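Side-chain contact in ankyrin repeat family protein (Enterococcus faecalis, PDB 3HRA), which is of unknown function but, being built of stacked ankyrin repeats, probably mediates protein-protein interactions: residues Asp175-Gly178 against Asp183-Asn186. Residues are numbered along the deposited sequence; the frame is centred on the assembly and turned at random.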
loop_
_atom_site.group_PDB
_atom_site.type_symbol
_atom_site.label_atom_id
_atom_site.label_comp_id
_atom_site.label_asym_id
_atom_site.label_seq_id
_atom_site.Cartn_x
_atom_site.Cartn_y
_atom_site.Cartn_z
ATOM N N ASP A 175 -5.134 20.134 -4.835
ATOM C CA ASP A 175 -6.184 19.126 -4.948
ATOM C C ASP A 175 -7.402 19.693 -5.668
ATOM O O ASP A 175 -7.347 20.811 -6.194
ATOM C CB ASP A 175 -6.538 18.501 -3.588
ATOM C CG ASP A 175 -7.162 19.489 -2.601
ATOM O OD1 ASP A 175 -7.165 19.173 -1.399
ATOM O OD2 ASP A 175 -7.660 20.564 -3.000
ATOM N N ASN A 176 -8.487 18.921 -5.714
ATOM C CA ASN A 176 -9.678 19.309 -6.473
ATOM C C ASN A 176 -10.408 20.505 -5.860
ATOM O O ASN A 176 -11.254 21.118 -6.519
ATOM C CB ASN A 176 -10.651 18.133 -6.605
ATOM C CG ASN A 176 -10.129 17.023 -7.503
ATOM O OD1 ASN A 176 -10.672 15.911 -7.509
ATOM N ND2 ASN A 176 -9.085 17.310 -8.268
ATOM N N SER A 177 -10.106 20.818 -4.599
ATOM C CA SER A 177 -10.664 22.009 -3.958
ATOM C C SER A 177 -9.761 23.223 -4.149
ATOM O O SER A 177 -10.062 24.320 -3.667
ATOM C CB SER A 177 -10.919 21.768 -2.464
ATOM O OG SER A 177 -9.716 21.779 -1.694
ATOM N N GLY A 178 -8.646 23.038 -4.852
ATOM C CA GLY A 178 -7.726 24.139 -5.100
ATOM C C GLY A 178 -6.747 24.422 -3.976
ATOM O O GLY A 178 -6.106 25.472 -3.954
ATOM N N ASP A 183 -1.496 25.227 2.396
ATOM C CA ASP A 183 -2.830 25.754 2.712
ATOM C C ASP A 183 -3.460 25.011 3.879
ATOM O O ASP A 183 -3.965 25.641 4.815
ATOM C CB ASP A 183 -3.767 25.660 1.493
ATOM C CG ASP A 183 -3.420 26.654 0.407
ATOM O OD1 ASP A 183 -2.874 27.734 0.742
ATOM O OD2 ASP A 183 -3.691 26.351 -0.785
ATOM N N TYR A 184 -3.426 23.677 3.834
ATOM C CA TYR A 184 -4.038 22.873 4.887
ATOM C C TYR A 184 -3.327 23.057 6.231
ATOM O O TYR A 184 -3.978 23.215 7.261
ATOM C CB TYR A 184 -4.079 21.381 4.508
ATOM C CG TYR A 184 -5.155 21.040 3.496
ATOM C CD1 TYR A 184 -6.496 21.048 3.856
ATOM C CD2 TYR A 184 -4.825 20.690 2.191
ATOM C CE1 TYR A 184 -7.491 20.729 2.938
ATOM C CE2 TYR A 184 -5.816 20.355 1.261
ATOM C CZ TYR A 184 -7.143 20.388 1.645
ATOM O OH TYR A 184 -8.136 20.077 0.745
ATOM N N ALA A 185 -1.998 23.014 6.224
ATOM C CA ALA A 185 -1.242 23.151 7.463
ATOM C C ALA A 185 -1.534 24.496 8.118
ATOM O O ALA A 185 -1.728 24.584 9.326
ATOM C CB ALA A 185 0.250 23.001 7.202
ATOM N N ASN A 186 -1.554 25.544 7.305
ATOM C CA ASN A 186 -1.882 26.879 7.780
ATOM C C ASN A 186 -3.300 26.979 8.385
ATOM O O ASN A 186 -3.480 27.540 9.475
ATOM C CB ASN A 186 -1.703 27.891 6.646
ATOM C CG ASN A 186 -1.843 29.317 7.115
ATOM O OD1 ASN A 186 -2.689 30.059 6.622
ATOM N ND2 ASN A 186 -1.030 29.698 8.085
#
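The contact joins the type I beta turn in the loop before helix 181-188, in the C-terminal part of the ankyrin stack, to that helix, with Asp175 at the start of the turn meeting Tyr184. Tyr184 OH donates to Asp175 OD1 at 2.5 Å, a short bond that uses the syn lone pair of the carboxylate oxygen. The two side chains approach from opposite directions; OD1 lies at the edge of the phenol ring, in its plane, while the carboxylate is turned 70° against the ring. With CG of Tyr184 anti to its own carbonyl carbon (chi1 -76°), the hydroxyl is carried across to the carboxylate of Asp175.

The other oxygen, Asp175 OD2, serves the loop itself. It accepts from Ser177 N at 2.9 Å, closing an Asx turn, and from Ser177 OG at 2.7 Å. Ser177 N comes from well above the carboxylate plane, Ser177 OG from the same face but nearer the plane, on the syn side; the backbone N of Arg179 is a further donor. Gly178 N to Asp175 O, 2.9 Å, completes the beta turn. Ile145 of helix 143-149 and Tyr141 in the loop before it touch both Asp175 and Tyr184, whereas Asp183 turns its OD2 to Thr180 N.

The buried carboxylate is thus gripped at both oxygens, which fixes its rotation and links turn to helix. So many donors would probably stabilise its negative charge, and the short phenol bond is consistent with an ionised acceptor.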